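Local coordinates for protein predicted ATPase of the ABC class (Vibrio vulnificus, PDB 5D6A) that probably hydrolyses ATP as an ATPase of the ABC class, and binds the non-hydrolysable analogue AMP-PNP in its P-loop domain, at residues D297-A305 and G354-S365; H187-R198 and N284-V295. One frame throughout, in Å; residues are numbered along the deposited sequence.

Contact 1: residues D297-A305 and G354-S365; sequences DGSAMKIRA and GASTLLIDEDTS. With ANP (phosphoaminophosphonic acid-adenylate ester), chain C.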
loop_
_atom_site.group_PDB
_atom_site.type_symbol
_atom_site.label_atom_id
_atom_site.label_comp_id
_atom_site.label_asym_id
_atom_site.label_seq_id
_atom_site.Cartn_x
_atom_site.Cartn_y
_atom_site.Cartn_z
ATOM N N ASP A 297 -3.317 -18.636 -17.942
ATOM C CA ASP A 297 -2.513 -18.004 -18.967
ATOM C C ASP A 297 -1.419 -17.182 -18.276
ATOM O O ASP A 297 -1.714 -16.325 -17.446
ATOM C CB ASP A 297 -3.418 -17.115 -19.821
ATOM C CG ASP A 297 -2.686 -16.432 -20.948
ATOM O OD1 ASP A 297 -1.441 -16.310 -20.900
ATOM O OD2 ASP A 297 -3.377 -16.000 -21.883
ATOM N N GLY A 298 -0.164 -17.458 -18.623
ATOM C CA GLY A 298 0.986 -16.787 -18.016
ATOM C C GLY A 298 1.014 -15.275 -18.146
ATOM O O GLY A 298 1.601 -14.590 -17.308
ATOM N N SER A 299 0.376 -14.750 -19.191
ATOM C CA SER A 299 0.351 -13.306 -19.443
ATOM C C SER A 299 -0.862 -12.583 -18.843
ATOM O O SER A 299 -0.990 -11.367 -18.992
ATOM C CB SER A 299 0.388 -13.053 -20.950
ATOM O OG SER A 299 -0.727 -13.651 -21.588
ATOM N N ALA A 300 -1.743 -13.319 -18.167
ATOM C CA ALA A 300 -2.948 -12.722 -17.578
ATOM C C ALA A 300 -2.617 -11.560 -16.640
ATOM O O ALA A 300 -1.830 -11.714 -15.703
ATOM C CB ALA A 300 -3.755 -13.779 -16.844
HETATM N N MSE A 301 -3.227 -10.403 -16.900
HETATM C CA MSE A 301 -2.995 -9.195 -16.107
HETATM C C MSE A 301 -4.257 -8.704 -15.470
HETATM O O MSE A 301 -5.252 -8.470 -16.152
HETATM C CB MSE A 301 -2.462 -8.097 -17.031
HETATM C CG MSE A 301 -2.351 -6.719 -16.365
HETATM SE SE MSE A 301 -1.050 -6.726 -14.878
HETATM C CE MSE A 301 0.567 -7.034 -15.953
ATOM N N LYS A 302 -4.230 -8.533 -14.153
ATOM C CA LYS A 302 -5.385 -8.010 -13.447
ATOM C C LYS A 302 -5.272 -6.504 -13.428
ATOM O O LYS A 302 -4.267 -5.953 -12.985
ATOM C CB LYS A 302 -5.488 -8.558 -12.023
ATOM C CG LYS A 302 -6.726 -8.071 -11.276
ATOM C CD LYS A 302 -7.010 -8.937 -10.061
ATOM C CE LYS A 302 -8.292 -8.551 -9.333
ATOM N NZ LYS A 302 -8.235 -7.203 -8.700
ATOM N N ILE A 303 -6.305 -5.843 -13.930
ATOM C CA ILE A 303 -6.316 -4.397 -13.974
ATOM C C ILE A 303 -7.354 -3.873 -12.994
ATOM O O ILE A 303 -8.400 -4.485 -12.788
ATOM C CB ILE A 303 -6.574 -3.867 -15.403
ATOM C CG1 ILE A 303 -7.958 -4.276 -15.912
ATOM C CG2 ILE A 303 -5.501 -4.379 -16.356
ATOM C CD1 ILE A 303 -8.264 -3.771 -17.307
ATOM N N ARG A 304 -7.032 -2.741 -12.383
ATOM C CA ARG A 304 -7.898 -2.094 -11.414
ATOM C C ARG A 304 -7.693 -0.598 -11.546
ATOM O O ARG A 304 -6.930 -0.143 -12.402
ATOM C CB ARG A 304 -7.554 -2.556 -9.996
ATOM C CG ARG A 304 -6.118 -2.274 -9.573
ATOM C CD ARG A 304 -5.843 -2.774 -8.164
ATOM N NE ARG A 304 -6.684 -2.109 -7.171
ATOM C CZ ARG A 304 -6.737 -2.442 -5.883
ATOM N NH1 ARG A 304 -7.539 -1.776 -5.063
ATOM N NH2 ARG A 304 -5.998 -3.443 -5.408
ATOM N N ALA A 305 -8.369 0.170 -10.701
ATOM C CA ALA A 305 -8.236 1.615 -10.738
ATOM C C ALA A 305 -7.049 2.064 -9.892
ATOM O O ALA A 305 -6.846 1.573 -8.784
ATOM C CB ALA A 305 -9.514 2.272 -10.246
ATOM N N GLY A 354 1.043 -7.468 -25.104
ATOM C CA GLY A 354 0.669 -8.801 -25.572
ATOM C C GLY A 354 0.019 -9.706 -24.540
ATOM O O GLY A 354 0.296 -10.905 -24.503
ATOM N N ALA A 355 -0.849 -9.138 -23.704
ATOM C CA ALA A 355 -1.568 -9.919 -22.700
ATOM C C ALA A 355 -2.732 -10.615 -23.387
ATOM O O ALA A 355 -3.467 -9.985 -24.155
ATOM C CB ALA A 355 -2.077 -9.019 -21.588
ATOM N N SER A 356 -2.897 -11.909 -23.112
ATOM C CA SER A 356 -3.970 -12.704 -23.720
ATOM C C SER A 356 -5.208 -12.761 -22.838
ATOM O O SER A 356 -6.298 -13.109 -23.302
ATOM C CB SER A 356 -3.490 -14.130 -23.969
ATOM O OG SER A 356 -2.350 -14.164 -24.797
ATOM N N THR A 357 -5.042 -12.434 -21.563
ATOM C CA THR A 357 -6.157 -12.485 -20.637
ATOM C C THR A 357 -6.133 -11.300 -19.687
ATOM O O THR A 357 -5.075 -10.884 -19.220
ATOM C CB THR A 357 -6.133 -13.800 -19.837
ATOM O OG1 THR A 357 -6.124 -14.911 -20.748
ATOM C CG2 THR A 357 -7.340 -13.898 -18.913
ATOM N N LEU A 358 -7.316 -10.759 -19.416
ATOM C CA LEU A 358 -7.470 -9.617 -18.529
ATOM C C LEU A 358 -8.389 -10.003 -17.389
ATOM O O LEU A 358 -9.465 -10.545 -17.617
ATOM C CB LEU A 358 -8.060 -8.436 -19.295
ATOM C CG LEU A 358 -7.231 -7.938 -20.477
ATOM C CD1 LEU A 358 -8.028 -6.935 -21.291
ATOM C CD2 LEU A 358 -5.910 -7.344 -20.012
ATOM N N LEU A 359 -7.961 -9.723 -16.164
ATOM C CA LEU A 359 -8.747 -10.049 -14.983
ATOM C C LEU A 359 -9.273 -8.759 -14.379
ATOM O O LEU A 359 -8.519 -7.813 -14.189
ATOM C CB LEU A 359 -7.885 -10.809 -13.972
ATOM C CG LEU A 359 -7.139 -12.019 -14.551
ATOM C CD1 LEU A 359 -6.271 -12.671 -13.487
ATOM C CD2 LEU A 359 -8.104 -13.032 -15.153
ATOM N N ILE A 360 -10.571 -8.715 -14.093
ATOM C CA ILE A 360 -11.199 -7.519 -13.532
ATOM C C ILE A 360 -12.147 -7.868 -12.399
ATOM O O ILE A 360 -12.863 -8.864 -12.467
ATOM C CB ILE A 360 -11.982 -6.742 -14.613
ATOM C CG1 ILE A 360 -11.027 -6.280 -15.716
ATOM C CG2 ILE A 360 -12.710 -5.551 -14.000
ATOM C CD1 ILE A 360 -11.701 -5.550 -16.854
ATOM N N ASP A 361 -12.143 -7.040 -11.358
ATOM C CA ASP A 361 -13.016 -7.231 -10.204
ATOM C C ASP A 361 -13.802 -5.943 -10.006
ATOM O O ASP A 361 -13.233 -4.905 -9.668
ATOM C CB ASP A 361 -12.199 -7.579 -8.957
ATOM C CG ASP A 361 -13.071 -7.929 -7.757
ATOM O OD1 ASP A 361 -14.280 -7.616 -7.769
ATOM O OD2 ASP A 361 -12.538 -8.517 -6.792
ATOM N N GLU A 362 -15.112 -6.027 -10.213
ATOM C CA GLU A 362 -16.006 -4.877 -10.106
ATOM C C GLU A 362 -15.873 -4.122 -8.780
ATOM O O GLU A 362 -16.115 -2.915 -8.726
ATOM C CB GLU A 362 -17.455 -5.328 -10.325
ATOM C CG GLU A 362 -18.453 -4.190 -10.465
ATOM C CD GLU A 362 -19.850 -4.664 -10.836
ATOM O OE1 GLU A 362 -20.225 -5.800 -10.471
ATOM O OE2 GLU A 362 -20.585 -3.884 -11.483
ATOM N N ASP A 363 -15.477 -4.825 -7.721
ATOM C CA ASP A 363 -15.310 -4.195 -6.411
ATOM C C ASP A 363 -14.025 -3.360 -6.287
ATOM O O ASP A 363 -13.889 -2.571 -5.355
ATOM C CB ASP A 363 -15.398 -5.240 -5.293
ATOM C CG ASP A 363 -16.799 -5.836 -5.158
ATOM O OD1 ASP A 363 -17.697 -5.464 -5.947
ATOM O OD2 ASP A 363 -17.007 -6.671 -4.252
ATOM N N THR A 364 -13.093 -3.526 -7.219
ATOM C CA THR A 364 -11.859 -2.742 -7.201
ATOM C C THR A 364 -11.655 -2.039 -8.549
ATOM O O THR A 364 -10.533 -1.936 -9.040
ATOM C CB THR A 364 -10.626 -3.617 -6.892
ATOM O OG1 THR A 364 -10.393 -4.533 -7.971
ATOM C CG2 THR A 364 -10.825 -4.386 -5.591
ATOM N N SER A 365 -12.746 -1.546 -9.135
ATOM C CA SER A 365 -12.684 -0.866 -10.427
ATOM C C SER A 365 -13.585 0.361 -10.486
ATOM O O SER A 365 -14.459 0.551 -9.635
ATOM C CB SER A 365 -13.069 -1.832 -11.550
ATOM O OG SER A 365 -12.152 -2.908 -11.632
HETATM P PG ANP C . -15.933 -9.835 -4.197
HETATM O O1G ANP C . -15.331 -10.442 -5.439
HETATM O O2G ANP C . -15.152 -8.658 -3.658
HETATM O O3G ANP C . -17.418 -9.600 -4.332
HETATM P PB ANP C . -17.061 -12.150 -2.532
HETATM O O1B ANP C . -17.442 -12.951 -3.740
HETATM O O2B ANP C . -18.133 -11.300 -1.889
HETATM N N3B ANP C . -15.743 -11.075 -2.969
HETATM P PA ANP C . -15.020 -13.417 -1.052
HETATM O O1A ANP C . -14.445 -14.576 -1.819
HETATM O O2A ANP C . -14.325 -12.080 -1.120
HETATM O O3A ANP C . -16.570 -13.229 -1.443
HETATM O "O5'" ANP C . -15.121 -13.822 0.496
HETATM C "C5'" ANP C . -15.755 -15.030 0.890
HETATM C "C4'" ANP C . -15.244 -15.462 2.258
HETATM O "O4'" ANP C . -15.454 -16.869 2.402
HETATM C "C3'" ANP C . -13.753 -15.224 2.448
HETATM O "O3'" ANP C . -13.483 -14.838 3.803
HETATM C "C2'" ANP C . -13.112 -16.554 2.119
HETATM O "O2'" ANP C . -11.945 -16.794 2.913
HETATM C "C1'" ANP C . -14.213 -17.575 2.395
HETATM N N9 ANP C . -14.248 -18.642 1.365
HETATM C C8 ANP C . -14.195 -18.478 0.025
HETATM N N7 ANP C . -14.247 -19.682 -0.601
HETATM C C5 ANP C . -14.339 -20.634 0.344
HETATM C C6 ANP C . -14.430 -22.112 0.371
HETATM N N6 ANP C . -14.436 -22.826 -0.777
HETATM N N1 ANP C . -14.509 -22.720 1.578
HETATM C C2 ANP C . -14.506 -22.021 2.733
HETATM N N3 ANP C . -14.424 -20.675 2.771
HETATM C C4 ANP C . -14.340 -19.942 1.635
HETATM O O HOH W 1 -10.327 -4.840 -10.900
#
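Ser299 meets the other segment with its hydroxyl: Ser299 OG takes the N-H of Ser356 at 3.2 Å, nearly straight at 163°. That oxygen is held in place by the Asx turn of Asp297, whose OD1 accepts both OG and the backbone N of Ser299 from the same face of the carboxylate. Next along, the methyl of Ala300 packs against Thr357, CB to CB 3.8 Å. From here the two backbones run parallel as beta strands. Met301, a selenomethionine, gives its N-H to Thr357 O (3.0 Å) and accepts Leu359 N on its own O, while Ile303 N sits nearly on the line of the Leu359 C=O, 3.0 Å from Leu359 O. Lys302 leaves on the face shared with Leu359 and crosses that side chain at about a right angle. Its CG, anti to the backbone N (chi1 -178°), lies on Leu359 O; further out the chain runs beside Asp361, but its ammonium forms a salt bridge with Glu501. Ile303 CG1 packs on Ile360 CG1 at 3.7 Å. Where the segments diverge, a water joins Ile303 O (2.7 Å) to Asp361 N, Thr364 OG1 and Ser365 OG. Beyond it, Thr364 CB lies over one face of the Arg304 guanidinium, toward its rim, and Ala305 N makes a weak bond to Thr364 O. Strand 301-302 is thus an outer strand of the mixed, mostly parallel core sheet, with 357-361 next and 404-408 beyond; helix 271-280 packs on the face of Lys302 and Leu359, helix 339-352 on that of Met301 and Leu358.

Contact 2: residues H187-R198 and N284-V295; sequences HCQVVEDQEALR and NHIPGDGREYIV. Unlike the reference sequence in segment 284-295: Gly288 (reference Ser).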
loop_
_atom_site.group_PDB
_atom_site.type_symbol
_atom_site.label_atom_id
_atom_site.label_comp_id
_atom_site.label_asym_id
_atom_site.label_seq_id
_atom_site.Cartn_x
_atom_site.Cartn_y
_atom_site.Cartn_z
ATOM N N HIS A 187 8.002 -33.126 -5.193
ATOM C CA HIS A 187 8.077 -31.682 -5.368
ATOM C C HIS A 187 8.274 -31.336 -6.848
ATOM O O HIS A 187 7.546 -30.514 -7.406
ATOM C CB HIS A 187 9.222 -31.117 -4.527
ATOM C CG HIS A 187 9.201 -29.628 -4.394
ATOM N ND1 HIS A 187 8.568 -28.987 -3.351
ATOM C CD2 HIS A 187 9.738 -28.655 -5.165
ATOM C CE1 HIS A 187 8.714 -27.681 -3.487
ATOM N NE2 HIS A 187 9.419 -27.453 -4.580
ATOM N N CYS A 188 9.250 -31.985 -7.477
ATOM C CA CYS A 188 9.550 -31.759 -8.892
ATOM C C CYS A 188 8.417 -32.208 -9.813
ATOM O O CYS A 188 8.204 -31.621 -10.872
ATOM C CB CYS A 188 10.828 -32.500 -9.287
ATOM S SG CYS A 188 12.290 -32.001 -8.354
ATOM N N GLN A 189 7.705 -33.256 -9.409
ATOM C CA GLN A 189 6.604 -33.792 -10.212
ATOM C C GLN A 189 5.394 -32.871 -10.246
ATOM O O GLN A 189 4.763 -32.719 -11.288
ATOM C CB GLN A 189 6.198 -35.171 -9.703
ATOM C CG GLN A 189 7.242 -36.238 -9.960
ATOM C CD GLN A 189 6.977 -37.511 -9.188
ATOM O OE1 GLN A 189 5.923 -37.669 -8.566
ATOM N NE2 GLN A 189 7.935 -38.425 -9.216
ATOM N N VAL A 190 5.070 -32.261 -9.113
ATOM C CA VAL A 190 3.933 -31.346 -9.053
ATOM C C VAL A 190 4.206 -30.120 -9.916
ATOM O O VAL A 190 3.306 -29.620 -10.588
ATOM C CB VAL A 190 3.603 -30.927 -7.605
ATOM C CG1 VAL A 190 2.533 -29.845 -7.583
ATOM C CG2 VAL A 190 3.146 -32.134 -6.799
ATOM N N VAL A 191 5.447 -29.642 -9.903
ATOM C CA VAL A 191 5.821 -28.481 -10.712
ATOM C C VAL A 191 5.802 -28.852 -12.190
ATOM O O VAL A 191 5.338 -28.074 -13.023
ATOM C CB VAL A 191 7.208 -27.929 -10.329
ATOM C CG1 VAL A 191 7.591 -26.767 -11.238
ATOM C CG2 VAL A 191 7.215 -27.486 -8.872
ATOM N N GLU A 192 6.307 -30.043 -12.507
ATOM C CA GLU A 192 6.325 -30.522 -13.886
ATOM C C GLU A 192 4.891 -30.653 -14.397
ATOM O O GLU A 192 4.599 -30.314 -15.546
ATOM C CB GLU A 192 7.051 -31.867 -13.985
ATOM C CG GLU A 192 7.234 -32.377 -15.408
ATOM C CD GLU A 192 8.016 -33.677 -15.473
ATOM O OE1 GLU A 192 7.947 -34.470 -14.511
ATOM O OE2 GLU A 192 8.690 -33.917 -16.496
ATOM N N ASP A 193 4.004 -31.148 -13.535
ATOM C CA ASP A 193 2.596 -31.293 -13.882
ATOM C C ASP A 193 1.975 -29.925 -14.141
ATOM O O ASP A 193 1.207 -29.760 -15.087
ATOM C CB ASP A 193 1.824 -32.019 -12.773
ATOM C CG ASP A 193 2.180 -33.498 -12.670
ATOM O OD1 ASP A 193 3.012 -33.987 -13.468
ATOM O OD2 ASP A 193 1.610 -34.177 -11.789
ATOM N N GLN A 194 2.310 -28.949 -13.300
ATOM C CA GLN A 194 1.798 -27.587 -13.466
ATOM C C GLN A 194 2.190 -26.980 -14.809
ATOM O O GLN A 194 1.364 -26.350 -15.471
ATOM C CB GLN A 194 2.256 -26.692 -12.317
ATOM C CG GLN A 194 1.432 -26.888 -11.060
ATOM C CD GLN A 194 1.982 -26.143 -9.862
ATOM O OE1 GLN A 194 1.381 -25.184 -9.384
ATOM N NE2 GLN A 194 3.142 -26.570 -9.384
ATOM N N GLU A 195 3.442 -27.173 -15.215
ATOM C CA GLU A 195 3.900 -26.652 -16.498
ATOM C C GLU A 195 3.166 -27.369 -17.625
ATOM O O GLU A 195 2.674 -26.732 -18.556
ATOM C CB GLU A 195 5.414 -26.820 -16.652
ATOM C CG GLU A 195 5.974 -26.301 -17.973
ATOM C CD GLU A 195 5.725 -24.815 -18.193
ATOM O OE1 GLU A 195 5.466 -24.087 -17.208
ATOM O OE2 GLU A 195 5.803 -24.372 -19.360
ATOM N N ALA A 196 3.091 -28.696 -17.522
ATOM C CA ALA A 196 2.408 -29.524 -18.517
ATOM C C ALA A 196 0.946 -29.113 -18.679
ATOM O O ALA A 196 0.443 -29.041 -19.793
ATOM C CB ALA A 196 2.504 -30.994 -18.139
ATOM N N LEU A 197 0.272 -28.848 -17.562
ATOM C CA LEU A 197 -1.127 -28.417 -17.587
ATOM C C LEU A 197 -1.257 -27.020 -18.188
ATOM O O LEU A 197 -2.224 -26.729 -18.890
ATOM C CB LEU A 197 -1.727 -28.432 -16.178
ATOM C CG LEU A 197 -1.857 -29.798 -15.500
ATOM C CD1 LEU A 197 -2.284 -29.633 -14.050
ATOM C CD2 LEU A 197 -2.829 -30.696 -16.252
ATOM N N ARG A 198 -0.278 -26.158 -17.908
ATOM C CA ARG A 198 -0.292 -24.798 -18.442
ATOM C C ARG A 198 -0.081 -24.788 -19.956
ATOM O O ARG A 198 -0.666 -23.964 -20.654
ATOM C CB ARG A 198 0.758 -23.915 -17.744
ATOM C CG ARG A 198 0.786 -22.480 -18.264
ATOM C CD ARG A 198 1.687 -21.550 -17.462
ATOM N NE ARG A 198 1.195 -21.316 -16.100
ATOM C CZ ARG A 198 1.598 -21.974 -15.011
ATOM N NH1 ARG A 198 2.524 -22.926 -15.087
ATOM N NH2 ARG A 198 1.074 -21.668 -13.830
ATOM N N ASN A 284 3.601 -21.086 -10.355
ATOM C CA ASN A 284 3.450 -22.452 -9.883
ATOM C C ASN A 284 3.489 -22.426 -8.361
ATOM O O ASN A 284 4.222 -21.630 -7.774
ATOM C CB ASN A 284 4.585 -23.329 -10.410
ATOM C CG ASN A 284 4.633 -23.386 -11.926
ATOM O OD1 ASN A 284 3.605 -23.318 -12.600
ATOM N ND2 ASN A 284 5.834 -23.524 -12.468
ATOM N N HIS A 285 2.698 -23.285 -7.722
ATOM C CA HIS A 285 2.674 -23.354 -6.260
ATOM C C HIS A 285 3.180 -24.693 -5.735
ATOM O O HIS A 285 3.175 -25.700 -6.449
ATOM C CB HIS A 285 1.276 -23.053 -5.720
ATOM C CG HIS A 285 0.876 -21.617 -5.868
ATOM N ND1 HIS A 285 0.214 -21.136 -6.978
ATOM C CD2 HIS A 285 1.061 -20.553 -5.049
ATOM C CE1 HIS A 285 0.003 -19.840 -6.832
ATOM N NE2 HIS A 285 0.507 -19.462 -5.671
ATOM N N ILE A 286 3.616 -24.683 -4.478
ATOM C CA ILE A 286 4.157 -25.877 -3.830
ATOM C C ILE A 286 3.058 -26.876 -3.485
ATOM O O ILE A 286 1.883 -26.512 -3.442
ATOM C CB ILE A 286 4.927 -25.526 -2.536
ATOM C CG1 ILE A 286 3.977 -24.974 -1.459
ATOM C CG2 ILE A 286 6.056 -24.547 -2.839
ATOM C CD1 ILE A 286 4.662 -24.611 -0.160
ATOM N N PRO A 287 3.437 -28.145 -3.244
ATOM C CA PRO A 287 2.444 -29.150 -2.873
ATOM C C PRO A 287 1.756 -28.813 -1.553
ATOM O O PRO A 287 2.367 -28.205 -0.672
ATOM C CB PRO A 287 3.274 -30.432 -2.728
ATOM C CG PRO A 287 4.499 -30.197 -3.538
ATOM C CD PRO A 287 4.777 -28.735 -3.424
ATOM N N GLY A 288 0.489 -29.196 -1.434
ATOM C CA GLY A 288 -0.293 -28.941 -0.226
ATOM C C GLY A 288 -0.795 -27.512 -0.110
ATOM O O GLY A 288 -1.573 -27.196 0.793
ATOM N N ASP A 289 -0.358 -26.650 -1.031
ATOM C CA ASP A 289 -0.756 -25.247 -1.024
ATOM C C ASP A 289 -2.245 -25.061 -1.286
ATOM O O ASP A 289 -2.834 -24.073 -0.845
ATOM C CB ASP A 289 0.011 -24.482 -2.097
ATOM C CG ASP A 289 -0.427 -23.039 -2.201
ATOM O OD1 ASP A 289 -0.396 -22.325 -1.179
ATOM O OD2 ASP A 289 -0.791 -22.614 -3.314
ATOM N N GLY A 290 -2.835 -25.997 -2.027
ATOM C CA GLY A 290 -4.249 -25.934 -2.373
ATOM C C GLY A 290 -4.477 -25.429 -3.789
ATOM O O GLY A 290 -5.546 -25.644 -4.362
ATOM N N ARG A 291 -3.470 -24.762 -4.357
ATOM C CA ARG A 291 -3.561 -24.212 -5.711
ATOM C C ARG A 291 -2.559 -24.841 -6.687
ATOM O O ARG A 291 -2.529 -24.467 -7.860
ATOM C CB ARG A 291 -3.318 -22.701 -5.659
ATOM C CG ARG A 291 -4.334 -21.932 -4.831
ATOM C CD ARG A 291 -3.875 -20.510 -4.549
ATOM N NE ARG A 291 -2.694 -20.495 -3.683
ATOM C CZ ARG A 291 -2.100 -19.397 -3.219
ATOM N NH1 ARG A 291 -2.564 -18.188 -3.523
ATOM N NH2 ARG A 291 -1.033 -19.512 -2.435
ATOM N N GLU A 292 -1.757 -25.800 -6.218
ATOM C CA GLU A 292 -0.731 -26.417 -7.080
ATOM C C GLU A 292 -1.266 -27.147 -8.324
ATOM O O GLU A 292 -0.482 -27.617 -9.142
ATOM C CB GLU A 292 0.219 -27.344 -6.292
ATOM C CG GLU A 292 -0.364 -28.646 -5.741
ATOM C CD GLU A 292 -1.228 -28.470 -4.507
ATOM O OE1 GLU A 292 -1.662 -27.333 -4.214
ATOM O OE2 GLU A 292 -1.472 -29.486 -3.823
ATOM N N TYR A 293 -2.583 -27.271 -8.452
ATOM C CA TYR A 293 -3.154 -27.887 -9.648
ATOM C C TYR A 293 -4.113 -26.929 -10.343
ATOM O O TYR A 293 -5.087 -27.342 -10.977
ATOM C CB TYR A 293 -3.784 -29.249 -9.345
ATOM C CG TYR A 293 -2.743 -30.320 -9.121
ATOM C CD1 TYR A 293 -2.092 -30.909 -10.201
ATOM C CD2 TYR A 293 -2.403 -30.741 -7.838
ATOM C CE1 TYR A 293 -1.130 -31.887 -10.013
ATOM C CE2 TYR A 293 -1.443 -31.723 -7.639
ATOM C CZ TYR A 293 -0.808 -32.291 -8.730
ATOM O OH TYR A 293 0.146 -33.268 -8.547
ATOM N N ILE A 294 -3.807 -25.638 -10.218
ATOM C CA ILE A 294 -4.563 -24.585 -10.874
ATOM C C ILE A 294 -3.573 -23.860 -11.777
ATOM O O ILE A 294 -2.510 -23.447 -11.322
ATOM C CB ILE A 294 -5.162 -23.566 -9.884
ATOM C CG1 ILE A 294 -5.973 -24.270 -8.792
ATOM C CG2 ILE A 294 -6.045 -22.573 -10.628
ATOM C CD1 ILE A 294 -6.584 -23.324 -7.778
ATOM N N VAL A 295 -3.915 -23.732 -13.056
ATOM C CA VAL A 295 -3.056 -23.039 -14.012
ATOM C C VAL A 295 -3.844 -21.963 -14.751
ATOM O O VAL A 295 -5.056 -22.079 -14.934
ATOM C CB VAL A 295 -2.415 -24.007 -15.032
ATOM C CG1 VAL A 295 -1.418 -24.925 -14.341
ATOM C CG2 VAL A 295 -3.481 -24.809 -15.766
#
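Gln194 reaches out from the helix and lays its amide along the backbone of His285. Gln194 OE1 accepts His285 N at 2.8 Å, close to straight (167°), and Gln194 NE2 donates to an in-plane lone pair of His285 O at 3.1 Å; the same NE2 also bonds back to Val190 O, so the amide's rotation is fixed. Asn284 slides past Gln194 in the opposite direction, their amide planes 47° apart. Arg198 NH1 meets Asn284 OD1 in the carbonyl plane at 2.7 Å, while Val295 CG1 lies over one guanidinium face, toward its rim. Val295 also presses its two methyls on the helix backbone and on Leu197 CB. The Tyr293 ring presents its edge to Leu197 and Asp193: Leu197 CD1 lies 4.1 Å from Tyr293 CD1, and Asp193, whose carboxylate is bonded to Asn247 N and Arg248 N, brings OD2 into the ring plane. Val190 wedges between Pro287, Glu292 and Tyr293, with Val190 CG1 3.6 Å from Glu292 CG. At the far end His187 crosses Pro287 at about a right angle, its NE2 bonded to Asp100. Helix 181-199 therefore packs across strand 284-285, which pairs with 124-125, and strand 294-296, beside 206-211; helix 92-109 touches Ile286.

Overall arrangement
The two contacts follow one another along the chain: contact 2 ends at Val295, and two residues later contact 1 begins at Asp297, as strand 294-296 of the antiparallel sheet gives way to strand 301-302 of the mixed one. Their centres lie 22 Å apart, and they touch nowhere else. Contact 1 reaches the nucleotide. Asp361, bonded to Ser272 of the likely Walker A loop, and Asp363 belong to the AMP-PNP pocket, with Asp363 OD2 2.8 Å from O2G of the gamma-phosphate; the Ala305 side chain, about 7 Å from another AMP-PNP, packs on Asp363 of the second subunit. Contact 2 stays farther back: the side chain of Arg291 is about 11 Å from a bound AMP-PNP.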